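Local coordinates for protein SSD1 (Saccharomyces cerevisiae S288C, PDB 7AM1), which binds untranslated regions of mRNAs and represses their translation, being a pseudonuclease of the RNase II family rather than an active enzyme, at residues Y636-K641 against E687-L692; R383-G388 against V452-S457; V375-L380 against P663-A668. All coordinates share one frame; numbering follows the deposited sequence.

Interaction 1: Y636-K641 against E687-L692; sequences YFIAGK and EDMEAL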
loop_
_atom_site.group_PDB
_atom_site.type_symbol
_atom_site.label_atom_id
_atom_site.label_comp_id
_atom_site.label_asym_id
_atom_site.label_seq_id
_atom_site.Cartn_x
_atom_site.Cartn_y
_atom_site.Cartn_z
ATOM N N TYR A 636 -14.875 1.119 0.855
ATOM C CA TYR A 636 -16.150 1.317 1.525
ATOM C C TYR A 636 -17.226 1.654 0.494
ATOM O O TYR A 636 -16.954 2.278 -0.536
ATOM C CB TYR A 636 -16.073 2.440 2.556
ATOM C CG TYR A 636 -15.045 2.240 3.645
ATOM C CD1 TYR A 636 -15.156 1.200 4.562
ATOM C CD2 TYR A 636 -13.985 3.118 3.777
ATOM C CE1 TYR A 636 -14.220 1.030 5.567
ATOM C CE2 TYR A 636 -13.051 2.964 4.767
ATOM C CZ TYR A 636 -13.164 1.920 5.661
ATOM O OH TYR A 636 -12.220 1.776 6.650
ATOM N N PHE A 637 -18.458 1.244 0.788
ATOM C CA PHE A 637 -19.590 1.521 -0.086
ATOM C C PHE A 637 -20.877 1.388 0.716
ATOM O O PHE A 637 -20.901 0.775 1.786
ATOM C CB PHE A 637 -19.622 0.580 -1.294
ATOM C CG PHE A 637 -20.023 -0.831 -0.954
ATOM C CD1 PHE A 637 -19.114 -1.707 -0.378
ATOM C CD2 PHE A 637 -21.313 -1.276 -1.197
ATOM C CE1 PHE A 637 -19.483 -3.008 -0.064
ATOM C CE2 PHE A 637 -21.688 -2.571 -0.887
ATOM C CZ PHE A 637 -20.774 -3.437 -0.319
ATOM N N ILE A 638 -21.947 1.975 0.185
ATOM C CA ILE A 638 -23.272 1.883 0.787
ATOM C C ILE A 638 -24.053 0.799 0.057
ATOM O O ILE A 638 -24.165 0.824 -1.175
ATOM C CB ILE A 638 -24.004 3.235 0.730
ATOM C CG1 ILE A 638 -23.141 4.326 1.375
ATOM C CG2 ILE A 638 -25.376 3.141 1.395
ATOM C CD1 ILE A 638 -22.683 4.009 2.790
ATOM N N ALA A 639 -24.616 -0.137 0.826
ATOM C CA ALA A 639 -25.142 -1.370 0.249
ATOM C C ALA A 639 -26.141 -1.098 -0.864
ATOM O O ALA A 639 -26.147 -1.797 -1.883
ATOM C CB ALA A 639 -25.783 -2.230 1.343
ATOM N N GLY A 640 -27.002 -0.098 -0.685
ATOM C CA GLY A 640 -28.030 0.189 -1.668
ATOM C C GLY A 640 -27.509 0.715 -2.988
ATOM O O GLY A 640 -28.264 0.741 -3.965
ATOM N N LYS A 641 -26.245 1.104 -3.051
ATOM C CA LYS A 641 -25.671 1.614 -4.287
ATOM C C LYS A 641 -25.013 0.525 -5.126
ATOM O O LYS A 641 -24.559 0.814 -6.236
ATOM C CB LYS A 641 -24.637 2.697 -3.967
ATOM C CG LYS A 641 -25.190 3.872 -3.183
ATOM C CD LYS A 641 -26.339 4.527 -3.936
ATOM C CE LYS A 641 -26.283 6.046 -3.868
ATOM N NZ LYS A 641 -26.533 6.653 -5.210
ATOM N N GLU A 687 -30.461 8.201 8.134
ATOM C CA GLU A 687 -29.439 8.883 7.355
ATOM C C GLU A 687 -29.762 8.814 5.868
ATOM O O GLU A 687 -30.263 7.804 5.368
ATOM C CB GLU A 687 -28.064 8.273 7.622
ATOM C CG GLU A 687 -27.596 8.431 9.055
ATOM C CD GLU A 687 -27.442 9.885 9.456
ATOM O OE1 GLU A 687 -26.989 10.687 8.614
ATOM O OE2 GLU A 687 -27.790 10.227 10.605
ATOM N N ASP A 688 -29.462 9.899 5.163
ATOM C CA ASP A 688 -29.679 9.952 3.725
ATOM C C ASP A 688 -28.691 9.027 3.026
ATOM O O ASP A 688 -27.506 8.990 3.367
ATOM C CB ASP A 688 -29.509 11.389 3.234
ATOM C CG ASP A 688 -29.656 11.517 1.732
ATOM O OD1 ASP A 688 -30.238 10.609 1.101
ATOM O OD2 ASP A 688 -29.183 12.531 1.180
ATOM N N MET A 689 -29.184 8.261 2.048
ATOM C CA MET A 689 -28.298 7.343 1.343
ATOM C C MET A 689 -27.212 8.105 0.592
ATOM O O MET A 689 -26.067 7.646 0.504
ATOM C CB MET A 689 -29.082 6.455 0.375
ATOM C CG MET A 689 -28.190 5.377 -0.251
ATOM S SD MET A 689 -28.984 4.201 -1.364
ATOM C CE MET A 689 -30.211 3.464 -0.310
ATOM N N GLU A 690 -27.556 9.264 0.028
ATOM C CA GLU A 690 -26.576 10.024 -0.739
ATOM C C GLU A 690 -25.536 10.664 0.171
ATOM O O GLU A 690 -24.363 10.771 -0.204
ATOM C CB GLU A 690 -27.284 11.073 -1.594
ATOM C CG GLU A 690 -28.165 10.458 -2.672
ATOM C CD GLU A 690 -27.373 9.579 -3.633
ATOM O OE1 GLU A 690 -26.220 9.940 -3.960
ATOM O OE2 GLU A 690 -27.896 8.521 -4.043
ATOM N N ALA A 691 -25.939 11.103 1.363
ATOM C CA ALA A 691 -24.963 11.597 2.329
ATOM C C ALA A 691 -24.001 10.492 2.752
ATOM O O ALA A 691 -22.793 10.726 2.875
ATOM C CB ALA A 691 -25.676 12.177 3.549
ATOM N N LEU A 692 -24.520 9.283 2.984
ATOM C CA LEU A 692 -23.663 8.165 3.362
ATOM C C LEU A 692 -22.722 7.792 2.227
ATOM O O LEU A 692 -21.563 7.431 2.465
ATOM C CB LEU A 692 -24.519 6.963 3.762
ATOM C CG LEU A 692 -25.201 7.062 5.129
ATOM C CD1 LEU A 692 -26.239 5.967 5.291
ATOM C CD2 LEU A 692 -24.175 6.996 6.255
#

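Interaction 2: R383-G388 against V452-S457; sequences RNNGNG and VYTLDS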
loop_
_atom_site.group_PDB
_atom_site.type_symbol
_atom_site.label_atom_id
_atom_site.label_comp_id
_atom_site.label_asym_id
_atom_site.label_seq_id
_atom_site.Cartn_x
_atom_site.Cartn_y
_atom_site.Cartn_z
ATOM N N ARG A 383 -13.629 -18.312 27.562
ATOM C CA ARG A 383 -14.201 -18.841 28.790
ATOM C C ARG A 383 -14.814 -20.190 28.473
ATOM O O ARG A 383 -15.406 -20.377 27.407
ATOM C CB ARG A 383 -15.227 -17.851 29.366
ATOM C CG ARG A 383 -15.928 -18.267 30.645
ATOM C CD ARG A 383 -16.813 -17.117 31.132
ATOM N NE ARG A 383 -17.599 -17.454 32.316
ATOM C CZ ARG A 383 -18.814 -17.988 32.292
ATOM N NH1 ARG A 383 -19.406 -18.256 31.136
ATOM N NH2 ARG A 383 -19.438 -18.249 33.428
ATOM N N ASN A 384 -14.625 -21.139 29.380
ATOM C CA ASN A 384 -15.291 -22.430 29.301
ATOM C C ASN A 384 -16.652 -22.292 29.969
ATOM O O ASN A 384 -16.732 -21.978 31.161
ATOM C CB ASN A 384 -14.436 -23.505 29.966
ATOM C CG ASN A 384 -15.069 -24.875 29.912
ATOM O OD1 ASN A 384 -16.179 -25.042 29.408
ATOM N ND2 ASN A 384 -14.351 -25.873 30.420
ATOM N N ASN A 385 -17.719 -22.501 29.194
ATOM C CA ASN A 385 -19.071 -22.365 29.719
ATOM C C ASN A 385 -19.533 -23.591 30.494
ATOM O O ASN A 385 -20.544 -23.509 31.198
ATOM C CB ASN A 385 -20.058 -22.088 28.584
ATOM C CG ASN A 385 -19.922 -20.694 28.030
ATOM O OD1 ASN A 385 -19.512 -19.771 28.736
ATOM N ND2 ASN A 385 -20.261 -20.528 26.757
ATOM N N GLY A 386 -18.831 -24.716 30.376
ATOM C CA GLY A 386 -19.119 -25.883 31.178
ATOM C C GLY A 386 -20.128 -26.853 30.601
ATOM O O GLY A 386 -20.318 -27.932 31.177
ATOM N N ASN A 387 -20.784 -26.516 29.494
ATOM C CA ASN A 387 -21.778 -27.388 28.877
ATOM C C ASN A 387 -21.306 -27.882 27.512
ATOM O O ASN A 387 -22.073 -27.927 26.550
ATOM C CB ASN A 387 -23.124 -26.678 28.747
ATOM C CG ASN A 387 -23.052 -25.443 27.868
ATOM O OD1 ASN A 387 -21.984 -24.860 27.682
ATOM N ND2 ASN A 387 -24.194 -25.042 27.318
ATOM N N GLY A 388 -20.033 -28.265 27.421
ATOM C CA GLY A 388 -19.456 -28.641 26.147
ATOM C C GLY A 388 -19.260 -27.497 25.179
ATOM O O GLY A 388 -19.035 -27.738 23.988
ATOM N N VAL A 452 -19.677 -11.828 20.822
ATOM C CA VAL A 452 -19.370 -12.980 21.666
ATOM C C VAL A 452 -19.804 -14.242 20.936
ATOM O O VAL A 452 -20.989 -14.407 20.621
ATOM C CB VAL A 452 -20.054 -12.870 23.038
ATOM C CG1 VAL A 452 -19.709 -14.069 23.912
ATOM C CG2 VAL A 452 -19.648 -11.571 23.715
ATOM N N TYR A 453 -18.849 -15.121 20.648
ATOM C CA TYR A 453 -19.130 -16.379 19.969
ATOM C C TYR A 453 -19.202 -17.503 20.992
ATOM O O TYR A 453 -18.318 -17.623 21.847
ATOM C CB TYR A 453 -18.060 -16.694 18.925
ATOM C CG TYR A 453 -17.901 -15.618 17.870
ATOM C CD1 TYR A 453 -18.756 -15.557 16.778
ATOM C CD2 TYR A 453 -16.892 -14.665 17.964
ATOM C CE1 TYR A 453 -18.615 -14.581 15.815
ATOM C CE2 TYR A 453 -16.745 -13.677 16.999
ATOM C CZ TYR A 453 -17.604 -13.646 15.927
ATOM O OH TYR A 453 -17.468 -12.666 14.968
ATOM N N THR A 454 -20.244 -18.326 20.895
ATOM C CA THR A 454 -20.336 -19.583 21.629
ATOM C C THR A 454 -19.894 -20.705 20.696
ATOM O O THR A 454 -20.406 -20.822 19.579
ATOM C CB THR A 454 -21.759 -19.828 22.133
ATOM O OG1 THR A 454 -22.126 -18.798 23.061
ATOM C CG2 THR A 454 -21.857 -21.167 22.826
ATOM N N LEU A 455 -18.915 -21.491 21.136
ATOM C CA LEU A 455 -18.264 -22.476 20.284
ATOM C C LEU A 455 -18.425 -23.878 20.847
ATOM O O LEU A 455 -18.400 -24.074 22.066
ATOM C CB LEU A 455 -16.767 -22.174 20.135
ATOM C CG LEU A 455 -16.388 -20.729 19.825
ATOM C CD1 LEU A 455 -14.884 -20.565 19.852
ATOM C CD2 LEU A 455 -16.949 -20.311 18.478
ATOM N N ASP A 456 -18.568 -24.856 19.956
ATOM C CA ASP A 456 -18.458 -26.246 20.375
ATOM C C ASP A 456 -17.051 -26.500 20.904
ATOM O O ASP A 456 -16.062 -26.244 20.214
ATOM C CB ASP A 456 -18.765 -27.184 19.209
ATOM C CG ASP A 456 -18.743 -28.644 19.619
ATOM O OD1 ASP A 456 -17.680 -29.119 20.068
ATOM O OD2 ASP A 456 -19.792 -29.314 19.512
ATOM N N SER A 457 -16.961 -27.017 22.130
ATOM C CA SER A 457 -15.665 -27.149 22.787
ATOM C C SER A 457 -14.749 -28.169 22.125
ATOM O O SER A 457 -13.556 -28.188 22.440
ATOM C CB SER A 457 -15.857 -27.518 24.259
ATOM O OG SER A 457 -16.537 -26.485 24.949
#

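Interaction 3: V375-L380 against P663-A668; sequences VSEFAL and PMRRYA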
loop_
_atom_site.group_PDB
_atom_site.type_symbol
_atom_site.label_atom_id
_atom_site.label_comp_id
_atom_site.label_asym_id
_atom_site.label_seq_id
_atom_site.Cartn_x
_atom_site.Cartn_y
_atom_site.Cartn_z
ATOM N N VAL A 375 -2.725 2.994 20.970
ATOM C CA VAL A 375 -3.595 2.708 22.105
ATOM C C VAL A 375 -4.006 1.242 22.090
ATOM O O VAL A 375 -3.542 0.462 21.250
ATOM C CB VAL A 375 -4.833 3.625 22.082
ATOM C CG1 VAL A 375 -4.412 5.083 22.128
ATOM C CG2 VAL A 375 -5.678 3.350 20.844
ATOM N N SER A 376 -4.849 0.851 23.045
ATOM C CA SER A 376 -5.528 -0.439 23.031
ATOM C C SER A 376 -7.005 -0.198 22.748
ATOM O O SER A 376 -7.689 0.476 23.526
ATOM C CB SER A 376 -5.353 -1.174 24.359
ATOM O OG SER A 376 -6.166 -2.334 24.405
ATOM N N GLU A 377 -7.493 -0.727 21.633
ATOM C CA GLU A 377 -8.894 -0.562 21.282
ATOM C C GLU A 377 -9.631 -1.883 21.126
ATOM O O GLU A 377 -10.828 -1.872 20.818
ATOM C CB GLU A 377 -9.030 0.273 19.998
ATOM C CG GLU A 377 -8.381 -0.290 18.744
ATOM C CD GLU A 377 -8.454 0.702 17.588
ATOM O OE1 GLU A 377 -9.533 1.299 17.405
ATOM O OE2 GLU A 377 -7.447 0.899 16.870
ATOM N N PHE A 378 -8.966 -3.012 21.360
ATOM C CA PHE A 378 -9.553 -4.330 21.177
ATOM C C PHE A 378 -9.121 -5.221 22.328
ATOM O O PHE A 378 -7.958 -5.193 22.736
ATOM C CB PHE A 378 -9.115 -4.933 19.846
ATOM C CG PHE A 378 -9.730 -6.265 19.546
ATOM C CD1 PHE A 378 -11.034 -6.343 19.095
ATOM C CD2 PHE A 378 -8.998 -7.432 19.675
ATOM C CE1 PHE A 378 -11.604 -7.558 18.797
ATOM C CE2 PHE A 378 -9.564 -8.648 19.370
ATOM C CZ PHE A 378 -10.868 -8.709 18.929
ATOM N N ALA A 379 -10.066 -5.992 22.861
ATOM C CA ALA A 379 -9.801 -6.888 23.976
ATOM C C ALA A 379 -10.554 -8.191 23.753
ATOM O O ALA A 379 -11.555 -8.239 23.033
ATOM C CB ALA A 379 -10.198 -6.244 25.310
ATOM N N LEU A 380 -10.070 -9.253 24.398
ATOM C CA LEU A 380 -10.625 -10.580 24.201
ATOM C C LEU A 380 -10.759 -11.310 25.526
ATOM O O LEU A 380 -10.026 -11.035 26.481
ATOM C CB LEU A 380 -9.725 -11.444 23.303
ATOM C CG LEU A 380 -9.616 -11.169 21.811
ATOM C CD1 LEU A 380 -8.446 -11.970 21.250
ATOM C CD2 LEU A 380 -10.919 -11.519 21.108
ATOM N N PRO A 663 -12.134 1.684 15.640
ATOM C CA PRO A 663 -12.705 3.043 15.666
ATOM C C PRO A 663 -11.741 4.119 16.143
ATOM O O PRO A 663 -12.011 5.305 15.912
ATOM C CB PRO A 663 -13.892 2.898 16.628
ATOM C CG PRO A 663 -13.442 1.816 17.573
ATOM C CD PRO A 663 -12.721 0.825 16.685
ATOM N N MET A 664 -10.639 3.765 16.803
ATOM C CA MET A 664 -9.684 4.776 17.234
ATOM C C MET A 664 -8.809 5.289 16.097
ATOM O O MET A 664 -8.131 6.306 16.278
ATOM C CB MET A 664 -8.790 4.232 18.351
ATOM C CG MET A 664 -9.542 3.811 19.606
ATOM S SD MET A 664 -10.398 5.183 20.408
ATOM C CE MET A 664 -9.061 5.950 21.313
ATOM N N ARG A 665 -8.801 4.620 14.937
ATOM C CA ARG A 665 -7.976 5.049 13.816
ATOM C C ARG A 665 -8.704 5.115 12.480
ATOM O O ARG A 665 -8.121 5.620 11.514
ATOM C CB ARG A 665 -6.752 4.128 13.660
ATOM C CG ARG A 665 -7.055 2.629 13.642
ATOM C CD ARG A 665 -5.775 1.827 13.440
ATOM N NE ARG A 665 -6.007 0.400 13.259
ATOM C CZ ARG A 665 -6.275 -0.179 12.091
ATOM N NH1 ARG A 665 -6.377 0.548 10.982
ATOM N NH2 ARG A 665 -6.460 -1.493 12.036
ATOM N N ARG A 666 -9.948 4.643 12.395
ATOM C CA ARG A 666 -10.735 4.686 11.168
ATOM C C ARG A 666 -12.082 5.336 11.450
ATOM O O ARG A 666 -12.818 4.891 12.338
ATOM C CB ARG A 666 -10.953 3.281 10.601
ATOM C CG ARG A 666 -9.686 2.487 10.373
ATOM C CD ARG A 666 -9.988 1.214 9.579
ATOM N NE ARG A 666 -10.931 0.341 10.284
ATOM C CZ ARG A 666 -10.751 -0.962 10.506
ATOM N NH1 ARG A 666 -9.656 -1.577 10.076
ATOM N NH2 ARG A 666 -11.675 -1.655 11.161
ATOM N N TYR A 667 -12.417 6.380 10.688
ATOM C CA TYR A 667 -13.707 7.024 10.894
ATOM C C TYR A 667 -14.861 6.201 10.332
ATOM O O TYR A 667 -15.984 6.308 10.829
ATOM C CB TYR A 667 -13.746 8.417 10.264
ATOM C CG TYR A 667 -15.010 9.152 10.632
ATOM C CD1 TYR A 667 -15.105 9.845 11.831
ATOM C CD2 TYR A 667 -16.127 9.111 9.807
ATOM C CE1 TYR A 667 -16.267 10.498 12.188
ATOM C CE2 TYR A 667 -17.294 9.762 10.156
ATOM C CZ TYR A 667 -17.359 10.452 11.345
ATOM O OH TYR A 667 -18.520 11.100 11.690
ATOM N N ALA A 668 -14.621 5.392 9.295
ATOM C CA ALA A 668 -15.690 4.549 8.772
ATOM C C ALA A 668 -16.305 3.707 9.883
ATOM O O ALA A 668 -17.526 3.508 9.926
ATOM C CB ALA A 668 -15.158 3.651 7.655
#

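Interaction 1: Y636-K641 against E687-L692
I638 meets the start of the opposing helix with two branches of its side chain. The I638 and M689 side chains slide past each other in opposite directions, I638 CG2, which lies anti to the backbone N (chi1 -55°, measured to CG1), coming to 4.0 Å from M689 CG. The other branch goes to L692: I638 CD1 reaches L692 CB at 3.6 Å, the two side chains crossing at about a right angle, while I638 CG1 rests against L692 C at the same separation. Trimming I638 to an alanine here would probably open a gap between M689 and L692 and leave the methionine freer to turn. M689 itself runs out straight before bending at its last torsion, which brings SD to 3.7 Å from K641 CD and swings CE toward G640 CA.

The helix is 689-725, and D688 is its N-cap: D688 OD1 accepts from E690 N at 3.2 Å, met from above the carboxylate plane. Strand 635-638, within the RNB domain, packs here on the N-terminal turn of that helix. I638 ends the strand, which pairs antiparallel with strand 573-576, and the chain then turns through the 3-10 segment 639-641, where K641 N bonds to I638 O at 2.8 Å. V671 and Q675 of helix 668-681 also touch L692.

The charged contact sits on the exposed side of this apolar patch. Bends in both side chains bring their ends together: E690 OE2 takes K641 NZ on its syn lone pair, a salt bridge of 2.6 Å, whereas E690 OE1 stands farther off, at 3.5 Å from K641 NZ.

Interaction 2: R383-G388 against V452-S457
S457 and G388 are joined backbone to backbone, and theirs is the one clear hydrogen bond of this contact, although the strands these segments belong to, 378-384 and 446-456, are not neighbours in the sheet. S457 N donates to G388 O at 2.9 Å with an N-H...O angle of 162°, coming from above the carbonyl plane. Strand 389-397 lies between the two strands, and G388 sits just ahead of it, at the end of the hairpin turn that links it to 378-384. G388 has positive phi (70°), a backbone shape that glycine adopts easily.

S457 turns OG anti to its own carbonyl carbon, which keeps the oxygen on the N-H end of the residue and 3.0 Å from G388 O. Within the turn, N384 OD1 accepts from G386 N at 2.8 Å, closing an Asx turn. N385 ND2 passes T454 CG2 at a loose 4.3 Å. At the last residue of the strand, D456 OD1 reaches forward along its own chain and accepts from the backbone N atoms of S458 and T459. With its only firm bond made by main-chain atoms, this surface contact depends on the backbone course of the hairpin turn more than on any side-chain match.

Interaction 3: V375-L380 against P663-A668
E377, on the segment that runs into strand 378-384 of the mixed sheet of the RNB domain, reaches to the loop 663-668 that leads into helix 668-681. Its CB already touches the loop, 3.6 Å from M664 CG. CG stands between the backbone N and the carbonyl carbon (chi1 61°), and from there the chain runs extended, sliding past M664 in the opposite direction until CD comes beside M664 CB. The carboxylate oxygens part company. E377 OE1 accepts from M664 N at 2.8 Å, with an N-H...O angle of 159°; the donor lies on the syn side, somewhat out of the carboxylate plane. OE2 takes W374 NE1 as its hydrogen-bond donor and faces R665 across the contact: R665 CG is 3.7 Å from E377 OE2, and R665 NE makes only a long salt bridge to it at 3.9 Å. The carboxylate and guanidinium planes are 84° apart, a poor arrangement for paired bonds, and the stronger partner of R665 is D530. With a donor on each oxygen, the buried carboxylate is probably held in one rotation.

Alongside, the V375 side chain crosses that of M664 at about a right angle, V375 CG2 lying 4.1 Å from M664 CG, while N435 of helix 432-438 touches both. P663 N has no hydrogen to offer E377 OE1, and its ring packs against that oxygen through P663 CD, at 3.3 Å.

How the interactions relate
Along the chain the first segment of interaction 3 comes first, then both segments of interaction 2, then 636-641, 663-668 and 687-692, so interactions 1 and 3 interleave. Interactions 2 and 3 share strand 378-384 and its sheet, with centres 26 Å apart. Interactions 1 and 3 have centres 23 Å apart yet touch, Y636 CZ meeting A668 CB at 3.3 Å; interactions 1 and 2 stay about 17 Å apart at their nearest atoms. Interaction 3 therefore ties the RNB sheet to the helical side, where interaction 1 joins strand 635-638 to helix 689-725, while interaction 2 joins the ends of two inner strands at the surface, across the tip of 389-397.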